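Local coordinates for calcineurin-like phosphoesterase domain-containing protein (Aquifex aeolicus, PDB 1XM7) that is of unknown function but belongs to the calcineurin-like phosphoesterase family and is probably a hydrolase, at residues 10-14 against 29-34; 115-119 against 157-162; 41-47 against 70-75. All coordinates share one frame; numbering follows the deposited sequence.

Interaction 1 (10-14 against 29-34)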
ATOM      1  N   THR A  10      -4.328  -4.348   2.625  1.00 26.94           N
ATOM      2  CA  THR A  10      -5.749  -4.361   2.920  1.00 26.47           C
ATOM      3  C   THR A  10      -6.215  -5.730   3.418  1.00 27.79           C
ATOM      4  O   THR A  10      -7.149  -5.826   4.226  1.00 27.32           O
ATOM      5  CB  THR A  10      -6.544  -3.940   1.687  1.00 24.78           C
ATOM      6  OG1 THR A  10      -6.022  -4.609   0.537  1.00 25.61           O
ATOM      7  CG2 THR A  10      -6.421  -2.447   1.476  1.00 25.09           C
ATOM      8  N   HIS A  11      -5.546  -6.783   2.949  1.00 28.41           N
ATOM      9  CA  HIS A  11      -5.869  -8.144   3.353  1.00 29.11           C
ATOM     10  C   HIS A  11      -7.363  -8.447   3.295  1.00 30.11           C
ATOM     11  O   HIS A  11      -7.918  -9.055   4.218  1.00 31.19           O
ATOM     12  CB  HIS A  11      -5.366  -8.414   4.777  1.00 30.01           C
ATOM     13  CG  HIS A  11      -3.905  -8.744   4.862  1.00 32.40           C
ATOM     14  ND1 HIS A  11      -2.916  -7.783   4.825  1.00 33.68           N
ATOM     15  CD2 HIS A  11      -3.266  -9.933   4.981  1.00 32.26           C
ATOM     16  CE1 HIS A  11      -1.734  -8.365   4.918  1.00 32.06           C
ATOM     17  NE2 HIS A  11      -1.919  -9.669   5.013  1.00 32.82           N
ATOM     18  N   PHE A  12      -8.020  -8.019   2.223  1.00 29.19           N
ATOM     19  CA  PHE A  12      -9.443  -8.280   2.082  1.00 28.26           C
ATOM     20  C   PHE A  12      -9.677  -9.771   2.224  1.00 28.08           C
ATOM     21  O   PHE A  12      -8.980 -10.573   1.617  1.00 27.72           O
ATOM     22  CB  PHE A  12      -9.954  -7.822   0.717  1.00 26.53           C
ATOM     23  CG  PHE A  12     -10.028  -6.333   0.560  1.00 25.44           C
ATOM     24  CD1 PHE A  12     -10.798  -5.566   1.427  1.00 25.95           C
ATOM     25  CD2 PHE A  12      -9.368  -5.701  -0.488  1.00 25.59           C
ATOM     26  CE1 PHE A  12     -10.916  -4.188   1.251  1.00 24.83           C
ATOM     27  CE2 PHE A  12      -9.479  -4.323  -0.675  1.00 23.67           C
ATOM     28  CZ  PHE A  12     -10.256  -3.566   0.195  1.00 24.26           C
ATOM     29  N   TYR A  13     -10.657 -10.131   3.045  1.00 29.30           N
ATOM     30  CA  TYR A  13     -11.017 -11.523   3.269  1.00 29.85           C
ATOM     31  C   TYR A  13     -10.050 -12.314   4.124  1.00 31.01           C
ATOM     32  O   TYR A  13     -10.229 -13.519   4.300  1.00 32.10           O
ATOM     33  CB  TYR A  13     -11.229 -12.239   1.934  1.00 27.43           C
ATOM     34  CG  TYR A  13     -12.502 -11.827   1.227  1.00 27.67           C
ATOM     35  CD1 TYR A  13     -12.464 -11.127   0.021  1.00 26.94           C
ATOM     36  CD2 TYR A  13     -13.747 -12.144   1.762  1.00 28.74           C
ATOM     37  CE1 TYR A  13     -13.636 -10.759  -0.631  1.00 27.42           C
ATOM     38  CE2 TYR A  13     -14.922 -11.780   1.119  1.00 27.81           C
ATOM     39  CZ  TYR A  13     -14.859 -11.091  -0.070  1.00 28.09           C
ATOM     40  OH  TYR A  13     -16.026 -10.718  -0.680  1.00 29.98           O
ATOM     41  N   HIS A  14      -9.018 -11.665   4.646  1.00 33.08           N
ATOM     42  CA  HIS A  14      -8.091 -12.384   5.515  1.00 34.51           C
ATOM     43  C   HIS A  14      -8.648 -12.317   6.938  1.00 36.17           C
ATOM     44  O   HIS A  14      -8.107 -11.644   7.826  1.00 36.36           O
ATOM     45  CB  HIS A  14      -6.685 -11.790   5.486  1.00 33.67           C
ATOM     46  CG  HIS A  14      -5.673 -12.651   6.181  1.00 33.71           C
ATOM     47  ND1 HIS A  14      -4.379 -12.245   6.424  1.00 31.62           N
ATOM     48  CD2 HIS A  14      -5.777 -13.904   6.689  1.00 32.15           C
ATOM     49  CE1 HIS A  14      -3.731 -13.207   7.056  1.00 29.93           C
ATOM     50  NE2 HIS A  14      -4.556 -14.224   7.228  1.00 31.07           N
ATOM     51  N   PHE A  29     -13.552  -4.988   8.826  1.00 33.04           N
ATOM     52  CA  PHE A  29     -12.556  -3.987   8.448  1.00 32.50           C
ATOM     53  C   PHE A  29     -12.560  -3.734   6.950  1.00 32.31           C
ATOM     54  O   PHE A  29     -12.122  -2.681   6.496  1.00 32.31           O
ATOM     55  CB  PHE A  29     -11.154  -4.402   8.913  1.00 31.19           C
ATOM     56  CG  PHE A  29     -10.667  -5.680   8.305  1.00 31.57           C
ATOM     57  CD1 PHE A  29     -10.108  -5.692   7.026  1.00 32.40           C
ATOM     58  CD2 PHE A  29     -10.787  -6.881   8.998  1.00 31.51           C
ATOM     59  CE1 PHE A  29      -9.677  -6.883   6.436  1.00 33.21           C
ATOM     60  CE2 PHE A  29     -10.362  -8.081   8.428  1.00 33.26           C
ATOM     61  CZ  PHE A  29      -9.804  -8.083   7.136  1.00 33.31           C
ATOM     62  N   GLU A  30     -13.055  -4.695   6.176  1.00 33.61           N
ATOM     63  CA  GLU A  30     -13.114  -4.512   4.731  1.00 33.62           C
ATOM     64  C   GLU A  30     -14.071  -3.364   4.440  1.00 34.70           C
ATOM     65  O   GLU A  30     -13.760  -2.470   3.649  1.00 36.76           O
ATOM     66  CB  GLU A  30     -13.600  -5.785   4.024  1.00 34.15           C
ATOM     67  CG  GLU A  30     -12.610  -6.941   4.063  1.00 34.08           C
ATOM     68  CD  GLU A  30     -12.851  -7.906   5.213  1.00 33.48           C
ATOM     69  OE1 GLU A  30     -13.332  -7.473   6.290  1.00 31.42           O
ATOM     70  OE2 GLU A  30     -12.543  -9.104   5.033  1.00 32.43           O
ATOM     71  N   ILE A  31     -15.231  -3.385   5.092  1.00 32.79           N
ATOM     72  CA  ILE A  31     -16.235  -2.349   4.904  1.00 34.03           C
ATOM     73  C   ILE A  31     -15.688  -0.986   5.305  1.00 34.43           C
ATOM     74  O   ILE A  31     -15.976   0.018   4.657  1.00 36.24           O
ATOM     75  CB  ILE A  31     -17.519  -2.641   5.739  1.00 35.83           C
ATOM     76  CG1 ILE A  31     -18.693  -2.978   4.822  1.00 37.61           C
ATOM     77  CG2 ILE A  31     -17.916  -1.413   6.558  1.00 38.07           C
ATOM     78  CD1 ILE A  31     -18.440  -4.119   3.893  1.00 37.72           C
ATOM     79  N   VAL A  32     -14.909  -0.943   6.376  1.00 32.56           N
ATOM     80  CA  VAL A  32     -14.353   0.322   6.828  1.00 31.62           C
ATOM     81  C   VAL A  32     -13.367   0.883   5.823  1.00 31.54           C
ATOM     82  O   VAL A  32     -13.386   2.076   5.530  1.00 31.97           O
ATOM     83  CB  VAL A  32     -13.653   0.162   8.175  1.00 32.40           C
ATOM     84  CG1 VAL A  32     -12.855   1.416   8.503  1.00 29.83           C
ATOM     85  CG2 VAL A  32     -14.693  -0.121   9.252  1.00 30.60           C
ATOM     86  N   ILE A  33     -12.506   0.022   5.295  1.00 30.97           N
ATOM     87  CA  ILE A  33     -11.519   0.442   4.303  1.00 30.11           C
ATOM     88  C   ILE A  33     -12.212   0.948   3.043  1.00 29.55           C
ATOM     89  O   ILE A  33     -11.914   2.035   2.556  1.00 30.73           O
ATOM     90  CB  ILE A  33     -10.586  -0.729   3.896  1.00 29.73           C
ATOM     91  CG1 ILE A  33      -9.592  -1.034   5.023  1.00 28.29           C
ATOM     92  CG2 ILE A  33      -9.867  -0.387   2.592  1.00 27.18           C
ATOM     93  CD1 ILE A  33      -8.792  -2.323   4.810  1.00 27.41           C
ATOM     94  N   LEU A  34     -13.125   0.139   2.514  1.00 29.29           N
ATOM     95  CA  LEU A  34     -13.873   0.493   1.310  1.00 30.43           C
ATOM     96  C   LEU A  34     -14.667   1.783   1.495  1.00 30.31           C
ATOM     97  O   LEU A  34     -14.860   2.550   0.552  1.00 29.36           O
ATOM     98  CB  LEU A  34     -14.821  -0.645   0.936  1.00 29.54           C
ATOM     99  CG  LEU A  34     -14.119  -1.943   0.517  1.00 29.96           C
ATOM    100  CD1 LEU A  34     -15.151  -3.050   0.305  1.00 26.46           C
ATOM    101  CD2 LEU A  34     -13.310  -1.695  -0.756  1.00 27.29           C
TER

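Interaction 2 (115-119 against 157-162)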
ATOM      1  N   PRO A 115       9.789  -2.297   2.684  1.00 28.82           N
ATOM      2  CA  PRO A 115      10.454  -1.134   3.283  1.00 29.79           C
ATOM      3  C   PRO A 115      11.965  -1.236   3.097  1.00 30.66           C
ATOM      4  O   PRO A 115      12.471  -2.255   2.615  1.00 31.15           O
ATOM      5  CB  PRO A 115      10.062  -1.251   4.751  1.00 28.72           C
ATOM      6  CG  PRO A 115      10.147  -2.740   4.965  1.00 26.41           C
ATOM      7  CD  PRO A 115       9.449  -3.292   3.726  1.00 27.89           C
ATOM      8  N   ALA A 116      12.682  -0.190   3.483  1.00 31.13           N
ATOM      9  CA  ALA A 116      14.130  -0.212   3.378  1.00 32.67           C
ATOM     10  C   ALA A 116      14.626  -1.187   4.443  1.00 34.56           C
ATOM     11  O   ALA A 116      15.595  -1.926   4.230  1.00 35.76           O
ATOM     12  CB  ALA A 116      14.703   1.185   3.618  1.00 31.84           C
ATOM     13  N   LYS A 117      13.944  -1.196   5.585  1.00 35.35           N
ATOM     14  CA  LYS A 117      14.308  -2.073   6.688  1.00 37.55           C
ATOM     15  C   LYS A 117      13.106  -2.278   7.589  1.00 38.23           C
ATOM     16  O   LYS A 117      12.473  -1.309   7.988  1.00 37.92           O
ATOM     17  CB  LYS A 117      15.435  -1.445   7.495  1.00 39.16           C
ATOM     18  CG  LYS A 117      16.034  -2.375   8.521  1.00 43.46           C
ATOM     19  CD  LYS A 117      17.158  -1.690   9.297  1.00 46.24           C
ATOM     20  CE  LYS A 117      18.329  -2.647   9.504  1.00 47.68           C
ATOM     21  NZ  LYS A 117      18.858  -3.187   8.196  1.00 48.00           N
ATOM     22  N   ASP A 118      12.782  -3.532   7.898  1.00 40.42           N
ATOM     23  CA  ASP A 118      11.652  -3.826   8.775  1.00 42.85           C
ATOM     24  C   ASP A 118      12.091  -3.597  10.228  1.00 43.91           C
ATOM     25  O   ASP A 118      12.955  -4.308  10.768  1.00 42.70           O
ATOM     26  CB  ASP A 118      11.173  -5.265   8.584  1.00 45.46           C
ATOM     27  CG  ASP A 118       9.828  -5.523   9.244  1.00 47.64           C
ATOM     28  OD1 ASP A 118       9.658  -5.178  10.435  1.00 50.69           O
ATOM     29  OD2 ASP A 118       8.935  -6.078   8.572  1.00 49.04           O
ATOM     30  N   PRO A 119      11.478  -2.603  10.884  1.00 45.55           N
ATOM     31  CA  PRO A 119      11.776  -2.231  12.265  1.00 46.83           C
ATOM     32  C   PRO A 119      11.507  -3.323  13.263  1.00 48.07           C
ATOM     33  O   PRO A 119      11.787  -3.157  14.444  1.00 49.54           O
ATOM     34  CB  PRO A 119      10.883  -1.016  12.488  1.00 46.96           C
ATOM     35  CG  PRO A 119       9.669  -1.380  11.717  1.00 46.15           C
ATOM     36  CD  PRO A 119      10.255  -1.919  10.424  1.00 46.34           C
ATOM     37  N   CYS A 157       8.659   2.563  10.856  1.00 73.09           N
ATOM     38  CA  CYS A 157       9.668   2.016   9.893  1.00 74.88           C
ATOM     39  C   CYS A 157      11.102   2.129  10.377  1.00 75.91           C
ATOM     40  O   CYS A 157      11.423   2.939  11.248  1.00 77.28           O
ATOM     41  CB  CYS A 157       9.611   2.752   8.559  1.00 74.79           C
ATOM     42  SG  CYS A 157      10.184   1.748   7.147  1.00 76.94           S
ATOM     43  N   ALA A 158      11.963   1.313   9.780  1.00 76.02           N
ATOM     44  CA  ALA A 158      13.385   1.340  10.086  1.00 75.86           C
ATOM     45  C   ALA A 158      14.016   2.043   8.885  1.00 76.08           C
ATOM     46  O   ALA A 158      15.226   2.301   8.851  1.00 75.20           O
ATOM     47  CB  ALA A 158      13.935  -0.074  10.229  1.00 74.90           C
ATOM     48  N   CYS A 159      13.181   2.350   7.892  1.00 75.31           N
ATOM     49  CA  CYS A 159      13.669   3.034   6.715  1.00 74.70           C
ATOM     50  C   CYS A 159      14.088   4.452   7.063  1.00 74.29           C
ATOM     51  O   CYS A 159      13.662   5.424   6.439  1.00 74.91           O
ATOM     52  CB  CYS A 159      12.638   3.016   5.567  1.00 74.49           C
ATOM     53  SG  CYS A 159      10.797   3.093   5.736  1.00 76.22           S
ATOM     54  N   LYS A 160      14.947   4.541   8.076  1.00 73.30           N
ATOM     55  CA  LYS A 160      15.463   5.807   8.580  1.00 72.23           C
ATOM     56  C   LYS A 160      16.928   5.615   8.984  1.00 70.56           C
ATOM     57  O   LYS A 160      17.674   6.591   9.134  1.00 70.42           O
ATOM     58  CB  LYS A 160      14.649   6.252   9.801  1.00 73.53           C
ATOM     59  CG  LYS A 160      14.712   7.742  10.078  1.00 75.35           C
ATOM     60  CD  LYS A 160      13.979   8.521   8.992  1.00 76.69           C
ATOM     61  CE  LYS A 160      14.082  10.026   9.204  1.00 76.09           C
ATOM     62  NZ  LYS A 160      15.477  10.523   9.029  1.00 76.76           N
ATOM     63  N   ASP A 161      17.326   4.354   9.165  1.00 67.04           N
ATOM     64  CA  ASP A 161      18.701   4.009   9.537  1.00 63.53           C
ATOM     65  C   ASP A 161      19.610   4.151   8.317  1.00 60.42           C
ATOM     66  O   ASP A 161      20.838   4.072   8.412  1.00 59.32           O
ATOM     67  CB  ASP A 161      18.755   2.578  10.073  1.00 65.01           C
ATOM     68  CG  ASP A 161      18.041   2.428  11.409  1.00 65.71           C
ATOM     69  OD1 ASP A 161      16.917   2.963  11.552  1.00 67.11           O
ATOM     70  OD2 ASP A 161      18.601   1.771  12.312  1.00 64.90           O
ATOM     71  N   TYR A 162      18.971   4.335   7.169  1.00 57.08           N
ATOM     72  CA  TYR A 162      19.647   4.544   5.901  1.00 53.84           C
ATOM     73  C   TYR A 162      19.190   5.934   5.513  1.00 53.88           C
ATOM     74  O   TYR A 162      18.095   6.349   5.889  1.00 54.50           O
ATOM     75  CB  TYR A 162      19.172   3.545   4.847  1.00 49.58           C
ATOM     76  CG  TYR A 162      19.512   2.109   5.156  1.00 46.13           C
ATOM     77  CD1 TYR A 162      18.769   1.372   6.087  1.00 44.68           C
ATOM     78  CD2 TYR A 162      20.587   1.482   4.525  1.00 44.49           C
ATOM     79  CE1 TYR A 162      19.091   0.040   6.377  1.00 42.48           C
ATOM     80  CE2 TYR A 162      20.918   0.153   4.812  1.00 43.81           C
ATOM     81  CZ  TYR A 162      20.168  -0.560   5.734  1.00 42.65           C
ATOM     82  OH  TYR A 162      20.501  -1.867   6.002  1.00 42.82           O
TER

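Interaction 3 (41-47 against 70-75)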
ATOM      1  N   LEU A  41     -12.175   9.227  -3.223  1.00 32.43           N
ATOM      2  CA  LEU A  41     -11.847   9.025  -4.621  1.00 32.56           C
ATOM      3  C   LEU A  41     -12.797   9.733  -5.551  1.00 34.60           C
ATOM      4  O   LEU A  41     -14.007   9.766  -5.320  1.00 36.44           O
ATOM      5  CB  LEU A  41     -11.879   7.544  -4.973  1.00 30.59           C
ATOM      6  CG  LEU A  41     -10.806   6.661  -4.354  1.00 30.05           C
ATOM      7  CD1 LEU A  41     -11.026   5.215  -4.801  1.00 28.37           C
ATOM      8  CD2 LEU A  41      -9.439   7.168  -4.779  1.00 26.31           C
ATOM      9  N   LYS A  42     -12.236  10.301  -6.610  1.00 35.18           N
ATOM     10  CA  LYS A  42     -13.026  10.963  -7.630  1.00 34.20           C
ATOM     11  C   LYS A  42     -12.561  10.334  -8.937  1.00 33.58           C
ATOM     12  O   LYS A  42     -11.489   9.744  -9.003  1.00 31.71           O
ATOM     13  CB  LYS A  42     -12.788  12.471  -7.632  1.00 35.04           C
ATOM     14  CG  LYS A  42     -13.191  13.170  -6.336  1.00 37.40           C
ATOM     15  CD  LYS A  42     -14.660  12.955  -6.003  1.00 39.60           C
ATOM     16  CE  LYS A  42     -15.060  13.708  -4.728  1.00 42.56           C
ATOM     17  NZ  LYS A  42     -14.215  13.354  -3.540  1.00 45.33           N
ATOM     18  N   PRO A  43     -13.369  10.442  -9.989  1.00 33.54           N
ATOM     19  CA  PRO A  43     -13.009   9.860 -11.279  1.00 34.58           C
ATOM     20  C   PRO A  43     -11.599  10.147 -11.800  1.00 36.26           C
ATOM     21  O   PRO A  43     -10.976   9.275 -12.405  1.00 36.63           O
ATOM     22  CB  PRO A  43     -14.094  10.400 -12.198  1.00 33.78           C
ATOM     23  CG  PRO A  43     -15.285  10.453 -11.283  1.00 33.68           C
ATOM     24  CD  PRO A  43     -14.697  11.077 -10.049  1.00 33.56           C
ATOM     25  N   GLU A  44     -11.085  11.348 -11.561  1.00 36.99           N
ATOM     26  CA  GLU A  44      -9.763  11.704 -12.070  1.00 37.84           C
ATOM     27  C   GLU A  44      -8.581  11.407 -11.134  1.00 37.23           C
ATOM     28  O   GLU A  44      -7.417  11.674 -11.465  1.00 36.86           O
ATOM     29  CB  GLU A  44      -9.758  13.183 -12.505  1.00 40.41           C
ATOM     30  CG  GLU A  44     -10.260  14.208 -11.471  1.00 46.46           C
ATOM     31  CD  GLU A  44     -11.784  14.179 -11.244  1.00 49.50           C
ATOM     32  OE1 GLU A  44     -12.559  14.171 -12.234  1.00 49.40           O
ATOM     33  OE2 GLU A  44     -12.206  14.188 -10.063  1.00 50.40           O
ATOM     34  N   ASP A  45      -8.880  10.839  -9.973  1.00 35.47           N
ATOM     35  CA  ASP A  45      -7.852  10.497  -9.005  1.00 33.64           C
ATOM     36  C   ASP A  45      -7.168   9.200  -9.417  1.00 32.70           C
ATOM     37  O   ASP A  45      -7.580   8.540 -10.375  1.00 31.42           O
ATOM     38  CB  ASP A  45      -8.481  10.311  -7.622  1.00 34.66           C
ATOM     39  CG  ASP A  45      -9.117  11.580  -7.089  1.00 35.19           C
ATOM     40  OD1 ASP A  45      -9.876  11.491  -6.100  1.00 34.78           O
ATOM     41  OD2 ASP A  45      -8.853  12.662  -7.651  1.00 37.35           O
ATOM     42  N   THR A  46      -6.115   8.842  -8.685  1.00 31.06           N
ATOM     43  CA  THR A  46      -5.378   7.608  -8.931  1.00 30.08           C
ATOM     44  C   THR A  46      -4.980   7.029  -7.588  1.00 28.60           C
ATOM     45  O   THR A  46      -4.348   7.704  -6.772  1.00 29.41           O
ATOM     46  CB  THR A  46      -4.099   7.841  -9.766  1.00 30.76           C
ATOM     47  OG1 THR A  46      -4.461   8.379 -11.045  1.00 34.34           O
ATOM     48  CG2 THR A  46      -3.343   6.519  -9.968  1.00 30.35           C
ATOM     49  N   LEU A  47      -5.362   5.773  -7.368  1.00 26.64           N
ATOM     50  CA  LEU A  47      -5.069   5.066  -6.125  1.00 24.39           C
ATOM     51  C   LEU A  47      -3.980   4.014  -6.297  1.00 22.95           C
ATOM     52  O   LEU A  47      -4.075   3.128  -7.150  1.00 23.96           O
ATOM     53  CB  LEU A  47      -6.342   4.393  -5.603  1.00 24.17           C
ATOM     54  CG  LEU A  47      -6.250   3.475  -4.378  1.00 24.94           C
ATOM     55  CD1 LEU A  47      -5.823   4.258  -3.144  1.00 23.81           C
ATOM     56  CD2 LEU A  47      -7.606   2.828  -4.146  1.00 25.21           C
ATOM     57  N   LEU A  70     -15.384   1.363  -7.393  1.00 32.91           N
ATOM     58  CA  LEU A  70     -14.837   2.653  -6.970  1.00 33.39           C
ATOM     59  C   LEU A  70     -14.301   3.488  -8.122  1.00 32.91           C
ATOM     60  O   LEU A  70     -13.774   2.959  -9.086  1.00 34.49           O
ATOM     61  CB  LEU A  70     -13.730   2.450  -5.929  1.00 33.44           C
ATOM     62  CG  LEU A  70     -14.195   1.955  -4.557  1.00 32.73           C
ATOM     63  CD1 LEU A  70     -13.002   1.787  -3.646  1.00 34.21           C
ATOM     64  CD2 LEU A  70     -15.188   2.942  -3.960  1.00 32.82           C
ATOM     65  N   PRO A  71     -14.442   4.814  -8.037  1.00 34.37           N
ATOM     66  CA  PRO A  71     -13.945   5.679  -9.109  1.00 34.83           C
ATOM     67  C   PRO A  71     -12.421   5.861  -9.087  1.00 34.60           C
ATOM     68  O   PRO A  71     -11.749   5.433  -8.154  1.00 35.59           O
ATOM     69  CB  PRO A  71     -14.708   6.982  -8.868  1.00 34.56           C
ATOM     70  CG  PRO A  71     -14.865   7.004  -7.383  1.00 35.18           C
ATOM     71  CD  PRO A  71     -15.249   5.582  -7.071  1.00 35.01           C
ATOM     72  N   GLY A  72     -11.880   6.478 -10.131  1.00 34.97           N
ATOM     73  CA  GLY A  72     -10.448   6.706 -10.204  1.00 34.49           C
ATOM     74  C   GLY A  72      -9.665   5.570 -10.836  1.00 35.08           C
ATOM     75  O   GLY A  72     -10.187   4.471 -11.033  1.00 35.15           O
ATOM     76  N   ARG A  73      -8.409   5.847 -11.177  1.00 34.89           N
ATOM     77  CA  ARG A  73      -7.518   4.845 -11.762  1.00 34.77           C
ATOM     78  C   ARG A  73      -6.919   4.032 -10.607  1.00 32.98           C
ATOM     79  O   ARG A  73      -6.673   4.557  -9.527  1.00 31.73           O
ATOM     80  CB  ARG A  73      -6.417   5.548 -12.570  1.00 37.43           C
ATOM     81  CG  ARG A  73      -5.178   4.710 -12.874  1.00 43.72           C
ATOM     82  CD  ARG A  73      -4.326   5.343 -13.981  1.00 46.53           C
ATOM     83  NE  ARG A  73      -5.047   5.312 -15.256  1.00 50.53           N
ATOM     84  CZ  ARG A  73      -4.921   4.364 -16.186  1.00 51.07           C
ATOM     85  NH1 ARG A  73      -4.083   3.348 -16.011  1.00 51.31           N
ATOM     86  NH2 ARG A  73      -5.659   4.416 -17.289  1.00 51.90           N
ATOM     87  N   LYS A  74      -6.700   2.743 -10.824  1.00 32.77           N
ATOM     88  CA  LYS A  74      -6.139   1.893  -9.779  1.00 32.02           C
ATOM     89  C   LYS A  74      -4.941   1.106 -10.283  1.00 30.78           C
ATOM     90  O   LYS A  74      -5.034   0.385 -11.272  1.00 30.46           O
ATOM     91  CB  LYS A  74      -7.214   0.933  -9.259  1.00 33.55           C
ATOM     92  CG  LYS A  74      -8.407   1.669  -8.677  1.00 36.67           C
ATOM     93  CD  LYS A  74      -9.575   0.754  -8.351  1.00 37.82           C
ATOM     94  CE  LYS A  74     -10.795   1.567  -7.911  1.00 36.87           C
ATOM     95  NZ  LYS A  74     -11.339   2.357  -9.044  1.00 35.65           N
ATOM     96  N   ILE A  75      -3.805   1.262  -9.616  1.00 29.94           N
ATOM     97  CA  ILE A  75      -2.618   0.528 -10.022  1.00 30.69           C
ATOM     98  C   ILE A  75      -2.093  -0.208  -8.793  1.00 29.79           C
ATOM     99  O   ILE A  75      -2.250   0.269  -7.668  1.00 30.27           O
ATOM    100  CB  ILE A  75      -1.536   1.482 -10.637  1.00 31.59           C
ATOM    101  CG1 ILE A  75      -0.480   1.840  -9.609  1.00 32.70           C
ATOM    102  CG2 ILE A  75      -2.177   2.761 -11.156  1.00 33.62           C
ATOM    103  CD1 ILE A  75       0.635   0.844  -9.548  1.00 36.06           C
TER

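Interaction 1 (10-14 against 29-34)
Tyr13 and Glu30 make the polar link between the loop 10-14 and the helical segment 29-34. Tyr13 N donates to Glu30 OE2 at 2.9 Å. The bond is bent, with an N-H...O angle of 143°, and reaches the carboxylate oxygen on its anti side, 17° out of the carboxylate plane. A kink at chi2 (94°) turns the glutamate chain back to the loop backbone. The second carboxylate oxygen, Glu30 OE1, sits over the centre of the Phe29 ring, 3.5 Å above its plane. Arg25 makes a cation-pi contact with Phe29 and also bonds Thr10 O.

Carbonyl oxygens of the loop approach the Phe29 ring as well. Phe29 CE1 lies 3.5 Å from Thr10 O, which approaches obliquely, whereas His11 O meets the ring at its edge, 3.6 Å from CE1 of Phe29. His11 O also accepts the N-H of His14, closing a type II turn.

Apolar packing centres on Phe12. At the ring edge, its CD1 touches Glu30 CG at 3.5 Å, in the ring plane, so the methylene part of Glu30 is used as well as the carboxylate. Further out, Phe12 CZ meets Leu34 CD2 at 3.7 Å and Ile33 CG2 at 4.0 Å, both obliquely. Thr10 CB, from the same loop, lies over one face of this ring, offset toward its rim, while Thr10 OG1 is bonded to Phe53 O.

The contact therefore joins the loop after strand 4-7 to helix 29-38. Helix 63-69 touches both segments, Trp67 on Phe12 and Ile66 on Leu34, and helix 17-20 meets Phe29 through Ile17 and Ile18.

Interaction 2 (115-119 against 157-162)
Lys117 NZ donates to Tyr162 OH at 3.0 Å, joining the loop 115-119 to the far end of 157-162. The ammonium group comes to the ring edge near its plane, and the two side chains cross at about a right angle. The lysine leaves with CG anti to the backbone N (chi1 -171°) and bends at chi3 and chi4, which swings NZ round to the hydroxyl; its CD also lies at the Tyr162 edge, 3.9 Å from CE1. Glu122 is a second, long and weak, ionic partner of NZ. Were Lys117 replaced by an alanine, Tyr162 OH would probably lose this donor and the ring edge its aliphatic cover.

The backbone adds one bond, Ala158 N to Lys117 O at 3.2 Å, with an N-H...O angle of 136° and the donor tilted 24° from the carbonyl plane. Ala158 CB packs tightly against the lysine stem, 3.4 Å from Lys117 CB. Along the rest of the loop, Ala116 CB rests 3.4 Å from Cys159 CB, Pro115 CB touches Cys157 SG at 3.8 Å, and Pro119 CB lies 3.9 Å from Ala158 CB.

Cys159 SG is modelled within bonding distance of both Cys157 SG and Cys166 SG; one sulfur cannot hold two such partners at once, so which disulfide pairing holds is uncertain. His145 of strand 142-145 lies against Pro115, Cys157 and Cys159. The loops that follow strands 107-112 and 142-145, parallel neighbours in the four-stranded sheet of the phosphoesterase fold, meet here.

Interaction 3 (41-47 against 70-75)
Asp45 and Arg73 meet through a flat group, the Asp45 peptide carbonyl, which takes Arg73 N at 2.9 Å with the donor tilted 28° from the carbonyl plane. The Asp45 carboxylate is used from above its plane: Lys42 N sits 59° out of it and bonds OD1 at 2.7 Å, across a type I turn from Lys42 to Asp45. OD2 of the same group accepts Met3 N. The guanidinium of Arg73 points off to a salt bridge with Glu94.

Two further bonds extend the parallel pairing: Leu47 N to Arg73 O at 2.8 Å, nearly straight at 173°, and Ile75 N to Leu47 O at 3.1 Å. On one face of the sheet Thr46 and Arg73 run side by side in the same direction, Thr46 CG2 lying 3.9 Å from Arg73 CG. On the other face Leu47 and Lys74 lean on Trp67. Lys74 NZ turns back to bond Gly72 O, and weakly Pro71 O; its approach to Leu70 O is doubtfully short.

Before the strands, the loops pack on each other. Leu41 CB touches Pro71 CG at 3.9 Å, and Leu41 CD1 meets Leu70 CB at 4.0 Å, the two leucines crossing at about a right angle. Gly72 lies against the turn, its CA 3.4 Å from Pro43 O in a C-H...O contact; its backbone angles by themselves call for glycine.

Strand 46-49, helix 63-69 and strand 73-77 form a beta-alpha-beta unit, and this contact is the start of its two parallel strands, side by side in the five-stranded sheet.

The three contacts follow one another in series along the chain: interaction 1 closes before interaction 3 opens, and interaction 3 closes before interaction 2 opens. Interactions 1 and 3 are neighbours, with centres about 18 Å apart and nearest atoms about 5 Å apart. Helix 29-38 leads into strand 46-49, and helix 63-69 packs on both contacts, so they belong to the same half of the fold, around the five-stranded sheet. Interaction 2 lies on the opposite side of the chain's centre, beside the four-stranded sheet, its centre about 26 Å from that of interaction 1 and about 29 Å from that of interaction 3. It touches neither, the nearest atoms being about 12 and 16 Å away.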